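Local coordinates for multifunctional non-homologous end joining DNA repair protein LigD (Mycobacterium tuberculosis, PDB 2IRY) that repairs DNA double-strand breaks together with Ku by non-homologous end joining, its N-terminal polymerase domain, the part in this structure, adding nucleotides, at residues A[110-115]-A[245-250]. Residues are numbered along the deposited sequence; the frame is centred on the assembly and turned at random.
With DGT (2'-deoxyguanosine-5'-triphosphate), chain D.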
loop_
_atom_site.group_PDB
_atom_site.type_symbol
_atom_site.label_atom_id
_atom_site.label_comp_id
_atom_site.label_asym_id
_atom_site.label_seq_id
_atom_site.Cartn_x
_atom_site.Cartn_y
_atom_site.Cartn_z
ATOM N N ALA A 110 8.550 11.709 3.589
ATOM C CA ALA A 110 7.298 11.035 3.228
ATOM C C ALA A 110 7.403 9.579 3.668
ATOM O O ALA A 110 7.675 8.642 2.848
ATOM C CB ALA A 110 7.033 11.140 1.703
ATOM N N LEU A 111 7.189 9.341 4.966
ATOM C CA LEU A 111 7.360 7.979 5.460
ATOM C C LEU A 111 6.413 7.027 4.759
ATOM O O LEU A 111 6.728 5.846 4.512
ATOM C CB LEU A 111 7.125 7.905 6.976
ATOM C CG LEU A 111 8.040 8.864 7.761
ATOM C CD1 LEU A 111 7.703 8.773 9.220
ATOM C CD2 LEU A 111 9.557 8.515 7.477
ATOM N N GLU A 112 5.228 7.534 4.448
ATOM C CA GLU A 112 4.217 6.653 3.856
ATOM C C GLU A 112 3.926 7.017 2.404
ATOM O O GLU A 112 3.799 8.183 2.063
ATOM C CB GLU A 112 2.919 6.656 4.677
ATOM C CG GLU A 112 3.021 5.955 6.016
ATOM C CD GLU A 112 1.710 5.928 6.795
ATOM O OE1 GLU A 112 0.716 6.494 6.290
ATOM O OE2 GLU A 112 1.686 5.343 7.925
ATOM N N VAL A 113 3.831 5.981 1.558
ATOM C CA VAL A 113 3.441 6.120 0.158
ATOM C C VAL A 113 2.137 5.322 0.041
ATOM O O VAL A 113 2.083 4.155 0.471
ATOM C CB VAL A 113 4.486 5.492 -0.796
ATOM C CG1 VAL A 113 3.971 5.493 -2.228
ATOM C CG2 VAL A 113 5.899 6.185 -0.633
ATOM N N HIS A 114 1.091 5.951 -0.496
ATOM C CA HIS A 114 -0.247 5.338 -0.610
ATOM C C HIS A 114 -0.651 5.384 -2.095
ATOM O O HIS A 114 -0.389 6.383 -2.750
ATOM C CB HIS A 114 -1.288 6.118 0.179
ATOM C CG HIS A 114 -1.072 6.139 1.664
ATOM N ND1 HIS A 114 -1.920 5.491 2.544
ATOM C CD2 HIS A 114 -0.140 6.760 2.425
ATOM C CE1 HIS A 114 -1.520 5.719 3.784
ATOM N NE2 HIS A 114 -0.438 6.476 3.743
ATOM N N VAL A 115 -1.195 4.289 -2.626
ATOM C CA VAL A 115 -1.569 4.197 -4.045
ATOM C C VAL A 115 -2.953 3.554 -4.203
ATOM O O VAL A 115 -3.348 2.735 -3.372
ATOM C CB VAL A 115 -0.516 3.405 -4.929
ATOM C CG1 VAL A 115 0.832 4.116 -4.923
ATOM C CG2 VAL A 115 -0.383 1.907 -4.489
ATOM N N SER A 245 6.071 0.123 1.910
ATOM C CA SER A 245 6.068 1.442 2.556
ATOM C C SER A 245 6.350 1.296 4.045
ATOM O O SER A 245 5.854 0.391 4.697
ATOM C CB SER A 245 4.757 2.226 2.366
ATOM O OG SER A 245 4.893 3.537 2.923
ATOM N N LEU A 246 7.115 2.243 4.579
ATOM C CA LEU A 246 7.175 2.458 6.009
ATOM C C LEU A 246 5.800 2.967 6.514
ATOM O O LEU A 246 4.940 3.418 5.735
ATOM C CB LEU A 246 8.271 3.473 6.381
ATOM C CG LEU A 246 9.728 3.024 6.221
ATOM C CD1 LEU A 246 10.609 4.251 6.249
ATOM C CD2 LEU A 246 10.072 2.058 7.326
ATOM N N ARG A 247 5.597 2.821 7.816
ATOM C CA ARG A 247 4.442 3.388 8.490
ATOM C C ARG A 247 4.947 4.486 9.442
ATOM O O ARG A 247 6.004 4.328 10.116
ATOM C CB ARG A 247 3.672 2.324 9.295
ATOM C CG ARG A 247 3.150 1.096 8.484
ATOM C CD ARG A 247 2.365 1.559 7.238
ATOM N NE ARG A 247 1.300 2.520 7.509
ATOM C CZ ARG A 247 -0.002 2.236 7.485
ATOM N NH1 ARG A 247 -0.420 1.013 7.213
ATOM N NH2 ARG A 247 -0.894 3.192 7.718
ATOM N N GLY A 248 4.149 5.553 9.555
ATOM C CA GLY A 248 4.458 6.664 10.463
ATOM C C GLY A 248 3.849 6.364 11.818
ATOM O O GLY A 248 2.830 6.957 12.222
ATOM N N ARG A 249 4.463 5.429 12.522
ATOM C CA ARG A 249 3.967 4.944 13.796
ATOM C C ARG A 249 5.126 4.978 14.768
ATOM O O ARG A 249 6.254 5.273 14.382
ATOM C CB ARG A 249 3.431 3.516 13.645
ATOM C CG ARG A 249 2.222 3.434 12.694
ATOM C CD ARG A 249 1.764 2.018 12.499
ATOM N NE ARG A 249 1.378 1.381 13.768
ATOM C CZ ARG A 249 0.196 1.522 14.364
ATOM N NH1 ARG A 249 -0.761 2.275 13.820
ATOM N NH2 ARG A 249 -0.036 0.895 15.516
ATOM N N THR A 250 4.870 4.622 16.020
ATOM C CA THR A 250 5.939 4.651 17.009
ATOM C C THR A 250 7.189 3.865 16.584
ATOM O O THR A 250 8.313 4.320 16.820
ATOM C CB THR A 250 5.442 4.182 18.368
ATOM O OG1 THR A 250 4.311 4.996 18.733
ATOM C CG2 THR A 250 6.518 4.373 19.401
HETATM P PG DGT D . -4.665 -0.959 9.970
HETATM O O1G DGT D . -4.188 -0.652 11.365
HETATM O O2G DGT D . -6.169 -0.834 9.841
HETATM O O3G DGT D . -4.079 -2.239 9.411
HETATM O O3B DGT D . -4.002 0.201 9.039
HETATM P PB DGT D . -4.354 0.496 7.479
HETATM O O1B DGT D . -3.075 0.809 6.746
HETATM O O2B DGT D . -5.255 -0.564 6.890
HETATM O O3A DGT D . -5.239 1.857 7.570
HETATM P PA DGT D . -4.622 3.261 8.087
HETATM O O1A DGT D . -5.747 4.231 8.369
HETATM O O2A DGT D . -3.663 2.968 9.221
HETATM O "O5'" DGT D . -3.816 3.780 6.770
HETATM C "C5'" DGT D . -4.491 4.116 5.542
HETATM C "C4'" DGT D . -5.917 4.626 5.766
HETATM O "O4'" DGT D . -5.968 6.055 5.721
HETATM C "C3'" DGT D . -6.934 4.109 4.766
HETATM O "O3'" DGT D . -7.639 3.003 5.330
HETATM C "C2'" DGT D . -7.876 5.275 4.523
HETATM C "C1'" DGT D . -7.144 6.505 5.055
HETATM N N9 DGT D . -6.702 7.394 3.955
HETATM C C8 DGT D . -6.173 6.987 2.787
HETATM N N7 DGT D . -5.857 8.027 1.982
HETATM C C5 DGT D . -6.189 9.142 2.651
HETATM C C6 DGT D . -6.113 10.594 2.376
HETATM O O6 DGT D . -5.651 10.987 1.290
HETATM N N1 DGT D . -6.550 11.450 3.316
HETATM C C2 DGT D . -7.055 11.017 4.496
HETATM N N2 DGT D . -7.471 11.935 5.399
HETATM N N3 DGT D . -7.149 9.694 4.823
HETATM C C4 DGT D . -6.741 8.730 3.955
HETATM O O HOH W 1 -1.485 6.167 7.546
HETATM O O HOH W 2 0.495 6.137 10.213
#
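The Arg247 guanidinium meets Glu112 at one edge and the triphosphate of the bound dGTP at another, its plane standing 75° from that of the carboxylate, while the His114 ring has Glu112 OE1 and C5' of the nucleotide at its edge. Above one face of the carboxylate plane, Arg247 NE forms a salt bridge with Glu112 OE2 at 2.9 Å, the oxygen lying almost in the guanidinium plane. From the opposite face the backbone N of Gly248 gives the same OE2 a nearly straight bond (3.0 Å, 170°), so two donors of the 245-250 loop grip a single oxygen. Extended beyond CG, the Glu112 chain also lays its CG against Leu246 O. The other oxygen, OE1, is held on its anti side by NE2 of the His114 ring (2.8 Å), close to the ring plane, and a water donates to OE1 and accepts a weak bond from Arg247 NH2. Bends at chi2 and chi3 fold the arginine back over the glutamate, while NH1 reaches on to O1B of the nucleotide at 2.7 Å and NH2 to O5' and O2A. Beside this polar cluster, Ser245 OG accepts a hydrogen bond from the backbone N of Val113 (3.0 Å) and donates to Leu246 O, tying the loop to strand 112-115; the Tyr36 hydroxyl is hydrogen-bonded to Leu111 O and Leu246 N. Glu112 is thus a second-shell carboxylate that probably positions both His114 and Arg247. Gly248 centres an inverse gamma turn, and Leu111 and Glu112 form a classic beta bulge opposite Lys55. Arg247 and His114 thus form part of the nucleotide site of a LigD primase-polymerase domain, a member of the archaeo-eukaryotic primase superfamily.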